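PDB 3BHW: BREX protein BrxA from Magnetospirillum magneticum, which probably takes part in a type 1 BREX bacteriophage-exclusion system, which lets phage adsorb but blocks replication of its double-stranded DNA. Local coordinates for residues A[24-29]-A[76-81]; A[83-88]-A[179-184]; A[99-104]-A[155-160]; A[107-112]-A[170-175]; A[123-128]-A[148-153]. All blocks are in the same frame, centred on the assembly; numbering follows the deposited sequence. Where two conformers were deposited one is given.

Interaction 1: residues A[24-29]-A[76-81]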
# COMPACT_ATOMS: atom_id res chain seq x y z
N ILE A 24 11.13 -7.56 7.21
CA ILE A 24 11.59 -7.84 8.55
C ILE A 24 10.35 -7.98 9.43
O ILE A 24 10.26 -8.88 10.26
CB ILE A 24 12.56 -6.77 9.13
CG1 ILE A 24 13.92 -6.86 8.41
CG2 ILE A 24 12.76 -6.99 10.62
CD1 ILE A 24 14.74 -5.61 8.46
N ILE A 25 9.36 -7.13 9.17
CA ILE A 25 8.13 -7.13 9.96
C ILE A 25 7.34 -8.39 9.68
O ILE A 25 6.82 -9.04 10.60
CB ILE A 25 7.31 -5.80 9.73
CG1 ILE A 25 8.02 -4.60 10.40
CG2 ILE A 25 5.88 -5.91 10.30
CD1 ILE A 25 7.76 -3.25 9.75
N ALA A 26 7.28 -8.79 8.40
CA ALA A 26 6.68 -10.06 7.98
C ALA A 26 7.35 -11.26 8.66
O ALA A 26 6.66 -12.20 9.06
CB ALA A 26 6.72 -10.21 6.47
N GLY A 27 8.67 -11.24 8.81
CA GLY A 27 9.38 -12.24 9.62
C GLY A 27 8.86 -12.33 11.05
O GLY A 27 8.59 -13.42 11.55
N LEU A 28 8.73 -11.17 11.69
CA LEU A 28 8.25 -11.10 13.06
C LEU A 28 6.83 -11.59 13.16
O LEU A 28 6.45 -12.18 14.18
CB LEU A 28 8.33 -9.67 13.59
CG LEU A 28 9.73 -9.25 14.04
CD1 LEU A 28 9.83 -7.73 14.01
CD2 LEU A 28 10.00 -9.79 15.43
N LEU A 29 6.03 -11.32 12.13
CA LEU A 29 4.65 -11.81 12.14
C LEU A 29 4.64 -13.34 12.03
O LEU A 29 3.85 -14.02 12.69
CB LEU A 29 3.81 -11.15 11.04
CG LEU A 29 3.46 -9.69 11.39
CD1 LEU A 29 2.86 -8.95 10.18
CD2 LEU A 29 2.52 -9.63 12.57
N GLN A 76 4.38 -14.69 4.26
CA GLN A 76 5.49 -15.53 3.80
C GLN A 76 5.99 -15.04 2.42
O GLN A 76 7.18 -15.06 2.16
CB GLN A 76 5.03 -17.00 3.76
CG GLN A 76 6.17 -18.01 3.68
CD GLN A 76 6.58 -18.60 5.04
OE1 GLN A 76 7.76 -18.78 5.30
NE2 GLN A 76 5.60 -18.90 5.89
N MET A 77 5.07 -14.58 1.58
CA MET A 77 5.40 -13.96 0.30
C MET A 77 6.24 -12.69 0.46
O MET A 77 7.18 -12.45 -0.32
CB MET A 77 4.13 -13.61 -0.47
CG MET A 77 3.28 -14.80 -0.82
SD MET A 77 1.84 -14.40 -1.82
CE MET A 77 2.63 -13.68 -3.25
N VAL A 78 5.88 -11.88 1.44
CA VAL A 78 6.62 -10.65 1.73
C VAL A 78 8.02 -11.00 2.19
O VAL A 78 8.99 -10.47 1.66
CB VAL A 78 5.90 -9.73 2.75
CG1 VAL A 78 6.75 -8.49 3.02
CG2 VAL A 78 4.59 -9.32 2.18
N ARG A 79 8.10 -11.93 3.14
CA ARG A 79 9.40 -12.28 3.73
C ARG A 79 10.32 -12.97 2.74
O ARG A 79 11.52 -12.63 2.66
CB ARG A 79 9.21 -13.14 4.98
CG ARG A 79 10.54 -13.38 5.69
CD ARG A 79 10.44 -14.45 6.74
NE ARG A 79 10.27 -15.78 6.15
CZ ARG A 79 9.77 -16.83 6.80
NH1 ARG A 79 9.34 -16.72 8.05
NH2 ARG A 79 9.65 -17.98 6.17
N ASP A 80 9.76 -13.91 1.97
CA ASP A 80 10.56 -14.87 1.20
C ASP A 80 10.58 -14.64 -0.30
O ASP A 80 11.47 -15.11 -0.99
CB ASP A 80 10.10 -16.30 1.49
CG ASP A 80 10.34 -16.71 2.95
OD1 ASP A 80 11.32 -16.22 3.58
OD2 ASP A 80 9.56 -17.54 3.46
N GLY A 81 9.61 -13.90 -0.82
CA GLY A 81 9.43 -13.85 -2.26
C GLY A 81 10.42 -12.95 -2.95
O GLY A 81 11.18 -12.20 -2.31
O HOH W 1 10.22 -15.45 10.40

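Interaction 2: residues A[83-88]-A[179-184]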
# COMPACT_ATOMS: atom_id res chain seq x y z
N THR A 83 11.68 -9.85 -5.37
CA THR A 83 11.48 -8.44 -5.25
C THR A 83 10.09 -8.00 -5.77
O THR A 83 9.35 -7.30 -5.06
CB THR A 83 12.64 -7.70 -5.93
OG1 THR A 83 13.84 -7.99 -5.21
CG2 THR A 83 12.42 -6.20 -5.86
N GLN A 84 9.72 -8.40 -6.98
CA GLN A 84 8.43 -8.00 -7.54
C GLN A 84 7.26 -8.70 -6.82
O GLN A 84 6.23 -8.08 -6.52
CB GLN A 84 8.41 -8.25 -9.06
CG GLN A 84 7.10 -7.88 -9.77
CD GLN A 84 7.02 -6.40 -10.18
OE1 GLN A 84 6.41 -5.57 -9.48
NE2 GLN A 84 7.64 -6.07 -11.31
N VAL A 85 7.42 -9.99 -6.51
CA VAL A 85 6.33 -10.69 -5.84
C VAL A 85 6.09 -10.04 -4.47
O VAL A 85 4.95 -9.73 -4.11
CB VAL A 85 6.57 -12.24 -5.76
CG1 VAL A 85 5.51 -12.90 -4.96
CG2 VAL A 85 6.61 -12.86 -7.15
N ALA A 86 7.16 -9.86 -3.70
CA ALA A 86 7.06 -9.30 -2.34
C ALA A 86 6.50 -7.88 -2.37
O ALA A 86 5.62 -7.53 -1.55
CB ALA A 86 8.44 -9.38 -1.60
N ILE A 87 6.97 -7.04 -3.28
CA ILE A 87 6.49 -5.65 -3.29
C ILE A 87 4.99 -5.59 -3.63
O ILE A 87 4.26 -4.82 -3.03
CB ILE A 87 7.29 -4.75 -4.23
CG1 ILE A 87 7.01 -3.28 -3.93
CG2 ILE A 87 7.03 -5.12 -5.67
CD1 ILE A 87 8.12 -2.60 -3.17
N GLN A 88 4.55 -6.46 -4.51
CA GLN A 88 3.15 -6.50 -4.90
C GLN A 88 2.25 -6.98 -3.76
O GLN A 88 1.10 -6.58 -3.67
CB GLN A 88 3.00 -7.39 -6.14
CG GLN A 88 3.52 -6.66 -7.40
CD GLN A 88 3.45 -7.50 -8.67
OE1 GLN A 88 3.00 -8.64 -8.64
NE2 GLN A 88 3.86 -6.91 -9.79
N GLY A 179 0.94 -13.88 -10.46
CA GLY A 179 -0.07 -14.90 -10.31
C GLY A 179 -0.11 -15.40 -8.88
O GLY A 179 -1.18 -15.74 -8.39
N GLU A 180 1.03 -15.41 -8.19
CA GLU A 180 1.10 -15.84 -6.79
C GLU A 180 0.31 -14.87 -5.90
O GLU A 180 -0.41 -15.27 -5.01
CB GLU A 180 2.53 -15.81 -6.35
CG GLU A 180 2.89 -16.81 -5.29
CD GLU A 180 4.39 -16.97 -5.23
OE1 GLU A 180 5.00 -17.12 -6.31
OE2 GLU A 180 4.94 -16.92 -4.12
N VAL A 181 0.44 -13.59 -6.16
CA VAL A 181 -0.28 -12.63 -5.35
C VAL A 181 -1.77 -12.72 -5.64
O VAL A 181 -2.61 -12.76 -4.71
CB VAL A 181 0.27 -11.24 -5.61
CG1 VAL A 181 -0.74 -10.17 -5.11
CG2 VAL A 181 1.68 -11.14 -4.94
N MET A 182 -2.10 -12.77 -6.93
CA MET A 182 -3.51 -12.83 -7.33
C MET A 182 -4.24 -14.08 -6.80
O MET A 182 -5.42 -14.00 -6.46
CB MET A 182 -3.71 -12.68 -8.86
CG MET A 182 -3.27 -11.36 -9.49
SD MET A 182 -4.04 -9.82 -8.76
CE MET A 182 -5.75 -10.37 -8.82
N SER A 183 -3.53 -15.22 -6.77
CA SER A 183 -4.10 -16.47 -6.27
C SER A 183 -4.42 -16.30 -4.78
O SER A 183 -5.50 -16.71 -4.33
CB SER A 183 -3.16 -17.67 -6.58
OG SER A 183 -3.63 -18.92 -6.10
N TYR A 184 -3.49 -15.71 -4.03
CA TYR A 184 -3.74 -15.46 -2.62
C TYR A 184 -5.00 -14.59 -2.41
O TYR A 184 -5.86 -14.95 -1.62
CB TYR A 184 -2.52 -14.82 -1.91
CG TYR A 184 -2.84 -14.38 -0.49
CD1 TYR A 184 -2.69 -15.25 0.60
CD2 TYR A 184 -3.43 -13.13 -0.25
CE1 TYR A 184 -3.06 -14.87 1.90
CE2 TYR A 184 -3.80 -12.73 1.06
CZ TYR A 184 -3.61 -13.63 2.12
OH TYR A 184 -3.96 -13.26 3.39

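Interaction 3: residues A[99-104]-A[155-160]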
# COMPACT_ATOMS: atom_id res chain seq x y z
N THR A 99 -8.61 2.72 2.13
CA THR A 99 -9.63 3.09 1.14
C THR A 99 -9.21 4.32 0.33
O THR A 99 -9.60 4.46 -0.81
CB THR A 99 -11.01 3.25 1.84
OG1 THR A 99 -11.30 2.03 2.55
CG2 THR A 99 -12.12 3.51 0.84
N LEU A 100 -8.44 5.23 0.93
CA LEU A 100 -8.00 6.40 0.21
C LEU A 100 -7.12 6.01 -0.99
O LEU A 100 -7.29 6.55 -2.11
CB LEU A 100 -7.27 7.39 1.14
CG LEU A 100 -6.77 8.66 0.49
CD1 LEU A 100 -7.90 9.62 0.30
CD2 LEU A 100 -5.64 9.23 1.40
N LEU A 101 -6.18 5.09 -0.77
CA LEU A 101 -5.34 4.53 -1.85
C LEU A 101 -6.18 3.70 -2.83
O LEU A 101 -6.17 3.91 -4.03
CB LEU A 101 -4.20 3.69 -1.30
CG LEU A 101 -3.33 3.02 -2.38
CD1 LEU A 101 -2.55 4.02 -3.26
CD2 LEU A 101 -2.36 2.08 -1.66
N GLY A 102 -6.94 2.74 -2.30
CA GLY A 102 -7.73 1.86 -3.17
C GLY A 102 -8.67 2.62 -4.11
O GLY A 102 -8.71 2.32 -5.32
N ASP A 103 -9.40 3.61 -3.56
CA ASP A 103 -10.34 4.41 -4.34
C ASP A 103 -9.60 5.29 -5.37
O ASP A 103 -10.13 5.54 -6.44
CB ASP A 103 -11.28 5.28 -3.45
CG ASP A 103 -12.44 4.50 -2.88
OD1 ASP A 103 -12.48 3.26 -3.04
OD2 ASP A 103 -13.34 5.15 -2.27
N PHE A 104 -8.38 5.73 -5.04
CA PHE A 104 -7.58 6.44 -6.05
C PHE A 104 -7.39 5.55 -7.30
O PHE A 104 -7.60 6.00 -8.45
CB PHE A 104 -6.23 6.91 -5.47
CG PHE A 104 -5.52 7.91 -6.34
CD1 PHE A 104 -6.21 8.96 -6.93
CD2 PHE A 104 -4.15 7.76 -6.62
CE1 PHE A 104 -5.53 9.91 -7.74
CE2 PHE A 104 -3.47 8.68 -7.45
CZ PHE A 104 -4.17 9.77 -8.01
N TYR A 155 2.24 8.85 -4.61
CA TYR A 155 2.96 8.71 -5.88
C TYR A 155 4.20 7.85 -5.76
O TYR A 155 4.57 7.13 -6.71
CB TYR A 155 3.30 10.08 -6.45
CG TYR A 155 2.13 10.72 -7.18
CD1 TYR A 155 1.10 11.42 -6.51
CD2 TYR A 155 2.05 10.62 -8.58
CE1 TYR A 155 0.03 12.01 -7.24
CE2 TYR A 155 0.99 11.18 -9.29
CZ TYR A 155 -0.01 11.87 -8.63
OH TYR A 155 -1.03 12.39 -9.41
N ARG A 156 4.87 7.88 -4.60
CA ARG A 156 6.03 7.02 -4.38
C ARG A 156 5.61 5.53 -4.43
O ARG A 156 6.28 4.67 -5.06
CB ARG A 156 6.67 7.33 -3.01
CG ARG A 156 7.98 6.70 -2.78
CD ARG A 156 8.81 7.47 -1.74
NE ARG A 156 8.25 7.38 -0.40
CZ ARG A 156 7.58 8.35 0.23
NH1 ARG A 156 7.11 8.12 1.44
NH2 ARG A 156 7.36 9.53 -0.35
N ILE A 157 4.47 5.19 -3.81
CA ILE A 157 3.93 3.84 -3.87
C ILE A 157 3.74 3.41 -5.32
O ILE A 157 4.08 2.29 -5.69
CB ILE A 157 2.58 3.76 -3.12
CG1 ILE A 157 2.84 3.70 -1.63
CG2 ILE A 157 1.90 2.45 -3.43
CD1 ILE A 157 1.63 3.95 -0.79
N LEU A 158 3.21 4.31 -6.12
CA LEU A 158 2.91 4.01 -7.50
C LEU A 158 4.19 3.86 -8.30
O LEU A 158 4.24 3.05 -9.22
CB LEU A 158 1.99 5.07 -8.08
CG LEU A 158 0.57 5.12 -7.48
CD1 LEU A 158 -0.19 6.14 -8.27
CD2 LEU A 158 -0.20 3.78 -7.48
N VAL A 159 5.23 4.62 -7.95
CA VAL A 159 6.54 4.45 -8.57
C VAL A 159 7.12 3.07 -8.15
O VAL A 159 7.65 2.31 -9.00
CB VAL A 159 7.50 5.60 -8.18
CG1 VAL A 159 8.97 5.19 -8.38
CG2 VAL A 159 7.18 6.90 -8.96
N GLU A 160 7.02 2.72 -6.88
CA GLU A 160 7.58 1.45 -6.38
C GLU A 160 6.98 0.24 -7.08
O GLU A 160 7.70 -0.71 -7.47
CB GLU A 160 7.37 1.29 -4.87
CG GLU A 160 8.22 2.18 -3.99
CD GLU A 160 7.82 2.08 -2.50
OE1 GLU A 160 6.64 2.30 -2.18
OE2 GLU A 160 8.69 1.77 -1.65

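Interaction 4: residues A[107-112]-A[170-175]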
# COMPACT_ATOMS: atom_id res chain seq x y z
N LEU A 107 -11.16 4.59 -8.91
CA LEU A 107 -12.00 5.63 -9.50
C LEU A 107 -11.25 6.62 -10.37
O LEU A 107 -11.91 7.38 -11.06
CB LEU A 107 -12.68 6.41 -8.41
CG LEU A 107 -13.38 5.49 -7.40
CD1 LEU A 107 -13.94 6.34 -6.33
CD2 LEU A 107 -14.47 4.63 -7.96
N VAL A 108 -9.91 6.65 -10.30
CA VAL A 108 -9.11 7.61 -11.10
C VAL A 108 -8.07 6.91 -11.98
O VAL A 108 -8.07 7.03 -13.23
CB VAL A 108 -8.40 8.69 -10.18
CG1 VAL A 108 -7.75 9.77 -11.02
CG2 VAL A 108 -9.39 9.32 -9.18
N VAL A 109 -7.16 6.19 -11.36
CA VAL A 109 -6.12 5.51 -12.17
C VAL A 109 -6.72 4.57 -13.21
O VAL A 109 -6.31 4.62 -14.37
CB VAL A 109 -5.06 4.83 -11.28
CG1 VAL A 109 -3.94 4.24 -12.13
CG2 VAL A 109 -4.60 5.80 -10.23
N ARG A 110 -7.70 3.76 -12.81
CA ARG A 110 -8.26 2.83 -13.80
C ARG A 110 -8.74 3.59 -15.05
O ARG A 110 -8.43 3.19 -16.13
CB ARG A 110 -9.45 2.10 -13.18
CG ARG A 110 -10.11 1.10 -14.13
CD ARG A 110 -11.48 0.69 -13.62
NE ARG A 110 -11.41 0.21 -12.24
CZ ARG A 110 -10.89 -0.95 -11.89
NH1 ARG A 110 -10.41 -1.77 -12.83
NH2 ARG A 110 -10.83 -1.30 -10.62
N ASP A 111 -9.49 4.68 -14.90
CA ASP A 111 -10.05 5.37 -16.07
C ASP A 111 -9.00 6.09 -16.91
O ASP A 111 -9.19 6.29 -18.10
CB ASP A 111 -11.17 6.34 -15.68
CG ASP A 111 -12.32 6.36 -16.71
OD1 ASP A 111 -12.71 5.28 -17.18
OD2 ASP A 111 -12.81 7.43 -17.04
N GLN A 112 -7.90 6.48 -16.30
CA GLN A 112 -6.80 7.10 -17.06
C GLN A 112 -6.23 6.14 -18.09
O GLN A 112 -5.78 6.58 -19.12
CB GLN A 112 -5.64 7.57 -16.15
CG GLN A 112 -5.96 8.79 -15.34
CD GLN A 112 -6.36 9.98 -16.22
OE1 GLN A 112 -7.54 10.15 -16.56
NE2 GLN A 112 -5.38 10.76 -16.63
N TYR A 170 4.80 11.87 -15.29
CA TYR A 170 3.74 11.09 -14.62
C TYR A 170 3.01 10.13 -15.56
O TYR A 170 1.82 9.85 -15.38
CB TYR A 170 2.75 11.96 -13.85
CG TYR A 170 3.37 12.68 -12.69
CD1 TYR A 170 4.02 11.98 -11.68
CD2 TYR A 170 3.32 14.07 -12.61
CE1 TYR A 170 4.59 12.64 -10.61
CE2 TYR A 170 3.89 14.73 -11.54
CZ TYR A 170 4.53 14.01 -10.55
OH TYR A 170 5.10 14.67 -9.49
N ARG A 171 3.73 9.63 -16.57
CA ARG A 171 3.20 8.63 -17.47
C ARG A 171 2.92 7.32 -16.75
O ARG A 171 3.70 6.83 -15.94
CB ARG A 171 4.07 8.42 -18.72
CG ARG A 171 3.73 9.42 -19.83
CD ARG A 171 3.51 8.76 -21.19
NE ARG A 171 2.44 7.77 -21.09
CZ ARG A 171 2.57 6.47 -21.36
NH1 ARG A 171 1.53 5.68 -21.21
NH2 ARG A 171 3.73 5.97 -21.80
N LEU A 172 1.79 6.73 -17.09
CA LEU A 172 1.39 5.49 -16.46
C LEU A 172 1.77 4.34 -17.36
O LEU A 172 1.74 4.48 -18.59
CB LEU A 172 -0.12 5.49 -16.24
CG LEU A 172 -0.70 6.21 -15.02
CD1 LEU A 172 -2.20 6.29 -15.22
CD2 LEU A 172 -0.36 5.47 -13.71
N LYS A 173 2.12 3.20 -16.76
CA LYS A 173 2.39 1.97 -17.50
C LYS A 173 1.62 0.85 -16.85
O LYS A 173 1.38 0.86 -15.64
CB LYS A 173 3.89 1.60 -17.52
CG LYS A 173 4.23 0.41 -18.46
CD LYS A 173 5.61 -0.26 -18.10
CE LYS A 173 6.23 -1.12 -19.25
NZ LYS A 173 5.88 -2.62 -19.30
N SER A 174 1.23 -0.12 -17.66
CA SER A 174 0.54 -1.26 -17.13
C SER A 174 1.55 -2.11 -16.38
O SER A 174 2.74 -2.13 -16.72
CB SER A 174 -0.14 -2.06 -18.24
OG SER A 174 0.81 -2.55 -19.17
N VAL A 175 1.06 -2.79 -15.34
CA VAL A 175 1.88 -3.67 -14.53
C VAL A 175 1.08 -4.94 -14.29
O VAL A 175 -0.08 -4.88 -13.88
CB VAL A 175 2.27 -3.01 -13.18
CG1 VAL A 175 3.25 -1.85 -13.41
CG2 VAL A 175 1.04 -2.54 -12.42

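Interaction 5: residues A[123-128]-A[148-153]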
# COMPACT_ATOMS: atom_id res chain seq x y z
N LYS A 123 -2.54 17.31 -10.40
CA LYS A 123 -3.90 17.91 -10.32
C LYS A 123 -4.99 16.84 -10.16
O LYS A 123 -6.05 17.12 -9.59
CB LYS A 123 -4.23 18.76 -11.55
CG LYS A 123 -3.97 18.06 -12.89
CD LYS A 123 -5.12 18.15 -13.88
CE LYS A 123 -4.89 19.26 -14.90
NZ LYS A 123 -5.52 20.55 -14.51
N MET A 124 -4.73 15.63 -10.66
CA MET A 124 -5.69 14.50 -10.58
C MET A 124 -5.81 13.99 -9.15
O MET A 124 -6.89 13.58 -8.73
CB MET A 124 -5.26 13.37 -11.53
CG MET A 124 -5.10 13.87 -12.93
SD MET A 124 -5.73 12.66 -14.06
CE MET A 124 -7.51 12.97 -13.98
N TRP A 125 -4.70 14.00 -8.43
CA TRP A 125 -4.73 13.67 -7.01
C TRP A 125 -5.46 14.76 -6.24
O TRP A 125 -6.31 14.45 -5.44
CB TRP A 125 -3.33 13.46 -6.45
CG TRP A 125 -3.34 13.33 -4.98
CD1 TRP A 125 -3.03 14.31 -4.10
CD2 TRP A 125 -3.72 12.18 -4.19
NE1 TRP A 125 -3.17 13.85 -2.81
CE2 TRP A 125 -3.57 12.55 -2.84
CE3 TRP A 125 -4.13 10.88 -4.49
CZ2 TRP A 125 -3.85 11.68 -1.80
CZ3 TRP A 125 -4.39 10.00 -3.42
CH2 TRP A 125 -4.25 10.42 -2.10
N ASP A 126 -5.12 16.01 -6.52
CA ASP A 126 -5.75 17.17 -5.93
C ASP A 126 -7.27 17.13 -6.05
O ASP A 126 -7.98 17.31 -5.06
CB ASP A 126 -5.24 18.42 -6.65
CG ASP A 126 -4.02 19.02 -5.98
OD1 ASP A 126 -3.29 18.30 -5.26
OD2 ASP A 126 -3.80 20.23 -6.19
N GLN A 127 -7.75 16.88 -7.26
CA GLN A 127 -9.16 16.91 -7.56
C GLN A 127 -9.88 15.69 -6.95
O GLN A 127 -11.03 15.76 -6.53
CB GLN A 127 -9.37 17.04 -9.08
CG GLN A 127 -8.76 18.33 -9.64
CD GLN A 127 -8.53 18.31 -11.16
OE1 GLN A 127 -7.70 19.08 -11.69
NE2 GLN A 127 -9.32 17.50 -11.87
N TYR A 128 -9.16 14.59 -6.84
CA TYR A 128 -9.66 13.38 -6.16
C TYR A 128 -9.90 13.68 -4.69
O TYR A 128 -10.93 13.30 -4.14
CB TYR A 128 -8.66 12.21 -6.37
CG TYR A 128 -8.87 11.01 -5.45
CD1 TYR A 128 -9.93 10.11 -5.66
CD2 TYR A 128 -8.01 10.79 -4.38
CE1 TYR A 128 -10.11 9.00 -4.83
CE2 TYR A 128 -8.20 9.71 -3.51
CZ TYR A 128 -9.23 8.82 -3.73
OH TYR A 128 -9.46 7.75 -2.89
N ASN A 148 0.89 17.46 1.66
CA ASN A 148 2.00 17.33 0.72
C ASN A 148 2.77 16.03 0.88
O ASN A 148 3.19 15.42 -0.12
CB ASN A 148 2.93 18.53 0.83
CG ASN A 148 2.32 19.77 0.25
OD1 ASN A 148 2.22 19.91 -0.97
ND2 ASN A 148 1.87 20.68 1.12
N LYS A 149 2.96 15.61 2.12
CA LYS A 149 3.67 14.38 2.41
C LYS A 149 2.80 13.23 1.94
O LYS A 149 3.32 12.26 1.38
CB LYS A 149 4.05 14.27 3.90
CG LYS A 149 5.12 15.25 4.27
CD LYS A 149 5.75 14.93 5.61
CE LYS A 149 7.22 15.34 5.61
NZ LYS A 149 7.77 15.24 6.97
N LEU A 150 1.48 13.37 2.14
CA LEU A 150 0.46 12.43 1.68
C LEU A 150 0.50 12.14 0.17
O LEU A 150 0.53 10.98 -0.25
CB LEU A 150 -0.93 12.94 2.07
CG LEU A 150 -2.11 12.00 1.84
CD1 LEU A 150 -1.86 10.64 2.48
CD2 LEU A 150 -3.39 12.62 2.35
N ALA A 151 0.50 13.20 -0.63
CA ALA A 151 0.54 13.10 -2.10
C ALA A 151 1.83 12.45 -2.55
O ALA A 151 1.81 11.59 -3.43
CB ALA A 151 0.42 14.48 -2.72
N ASP A 152 2.93 12.89 -1.94
CA ASP A 152 4.26 12.36 -2.22
C ASP A 152 4.30 10.86 -1.96
O ASP A 152 4.87 10.10 -2.76
CB ASP A 152 5.33 13.06 -1.38
CG ASP A 152 5.75 14.43 -1.95
OD1 ASP A 152 5.19 14.85 -2.98
OD2 ASP A 152 6.66 15.07 -1.35
N CYS A 153 3.67 10.44 -0.86
CA CYS A 153 3.69 9.03 -0.49
C CYS A 153 2.87 8.21 -1.46
O CYS A 153 3.28 7.16 -1.86
CB CYS A 153 3.19 8.83 0.93
SG CYS A 153 3.22 7.12 1.42

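Interaction 1: residues A[24-29]-A[76-81]
A26 of helix 19-31 meets V78 and R79 of helix 72-80 in a close helix-helix packing within the all-helical BrxA fold. The short axes approach to 8.0 Å and run at 130° to each other, so the helices are obliquely antiparallel. Small residues on the first helix permit this closeness: A26 CB lies 3.8 Å from V78 CB and 4.1 Å from R79 CB, filling the notch between those two consecutive residues. V78 also turns CG1 to the alanine, the branch that stands anti to the backbone N (chi1 178°). One residue on, G27 offers bare backbone, and the R79 chain runs alongside it with CD 3.8 Å from G27 CA. The arginine bends about its CG-CD bond (chi3 70°), which takes the guanidinium to D80, where NE gives a nearly straight hydrogen bond to OD1 of 2.8 Å. That bond lies in the guanidinium plane but reaches the oxygen from above the carboxylate plane. Farther out, L67 of helix 57-67 packs on V78, and R23 bonds to the carbonyl of G81. At the outer margin, a water donates to G27 O at 2.8 Å and accepts a weak hydrogen bond from R79 NH1.

Interaction 2: residues A[83-88]-A[179-184]
Apolar contact between V85 and V181 brings together the first turns of helix 83-97 and helix 179-187, a near-parallel packing of two helix starts that lie far apart in the sequence of the all-helical BrxA chain. Their short axes run 29° from parallel and 9.5 Å apart. V181 CG2 does most of the touching: it lies 4.2 Å from V85 CG1 and 4.2 Å from Q88 CB, so one methyl rests on a full turn of the opposing helix.

Methyls also meet polar atoms. The same V181 CG2 comes within 3.7 Å of the carbonyl oxygen of V85, and on the solvent-exposed side the extended E180 chain crosses V85 at about a right angle, bringing OE2 to 4.1 Å from V85 CG1.

The hydrogen bonds come from Q88. Its CB belongs to the apolar patch, while its OE1 accepts from the backbone N of S178, just ahead of helix 179-187. NE2 makes weak bonds to the carbonyl of R176 and to the Q84 side chain, one turn back in the same helix. The glutamine thereby ties helix 83-97 to the chain leading into the later helix.

Helix 72-80 adjoins helix 179-187 where Y184 packs on E73 and L74, and helix 19-31 lies against A86 and I87.

Interaction 3: residues A[99-104]-A[155-160]
F104 of helix 99-112 reaches across to Y155 and L158 of helix 145-161 in the buried core of this helical fold. The short axes stand 12.2 Å apart and 60° from parallel, a separation spanned by long side chains. From CB, which points to the other helix, CG is carried anti to the backbone N (chi1 -166°), sending the ring outward into the gap. Its far edge makes the contact: CE2 lies 4.2 Å from L158 CD1, and CZ lies 4.3 Å from Y155 OH, both partners near the ring plane. On the side of CE1 the ring meets W125 of helix 122-135 edge-to-face, and V109 of its own helix also lies against it. The tyrosine hydroxyl beside CZ is buried, yet bonded to the carbonyl of L120. A turn earlier L101 extends in the same direction, touching I157 and also A94 and I95 of helix 83-97. Here the two chains just meet at their methyl ends, L101 CD2 and I157 CD1, 4.5 Å apart.

Interaction 4: residues A[107-112]-A[170-175]
V109 and Q112, at the end of helix 99-112, touch L172 in an irregular, extended segment. The helix has a wider pi-type turn at 107-109, whereas the backbone from R171 to V175 is stretched out; the nearest CA atoms, those of Q112 and L172, remain 8.4 Å apart. The L172 side chain bridges that distance. With CG anti to the carbonyl carbon (chi1 -82°), its forked end comes up to the helix: CD1 is 3.8 Å from Q112 CB and 4.1 Å from V109 CG1, and CD2 is likewise 4.1 Å from V109 CG1. The leucine therefore straddles one valine methyl with both branches while one branch also touches the glutamine a turn later. Q112 contributes its aliphatic root, then bends at chi2 (-58°), and its NE2 donates to D119 O. Around the contact, L172 forms backbone bonds with P118, and Q112 packs on M124 of helix 122-135. The extended segment thus runs beside the link between helices 99-112 and 122-135, on its own way from helix 145-161 to helix 179-187.

Interaction 5: residues A[123-128]-A[148-153]
W125 is the residue of helix 122-135 that meets A151 and L150 on helix 145-161. Just ahead of the segment, R122 packs on the same alanine and forms a salt bridge with D152 OD1. W125 itself points across, CG anti to its backbone N (chi1 171°), which lays the indole against the neighbouring backbone. A151 sits over one face of the five-membered ring, its CA 4.2 Å from the ring centroid and 28° off the normal, in a CH-pi contact lying off-centre over the ring. The methyl group lies above the same face near the CD1-NE1 bond, with A151 CB 3.6 Å from W125 NE1 and 3.7 Å from W125 CD1. The small alanine side chain lets the backbone come close to the ring, and the contact knits together two successive long helices of the all-helical BrxA fold. On the six-membered ring, W125 CZ2 lies 4.0 Å from L150 CG, the leucine chain crossing the indole at about a right angle. Farther along, Y128 is directed to helix 99-112, where its hydroxyl bonds to the carbonyl of L100.

In the fold
The five contacts form two groups in one helical chain. Interactions 1 and 2, with centres 13 Å apart, touch where the successive helices 72-80 and 83-97 meet, the carbonyl of V78 lying against the methyl of A86. Interactions 3, 4 and 5 cluster with centres 10 to 15 Å apart: 3 and 4 share helix 99-112, 3 and 5 share helix 145-161, and F104, W125 and Y128 join 3 to 5. Interaction 1 lies across the chain's centre from 4 and 5, with centres about 29 and 30 Å apart. Along the chain, interaction 1 closes first; interaction 2 then closes the part of the chain that holds the other three, and the succession of helices 83-97 and 99-112 joins the groups.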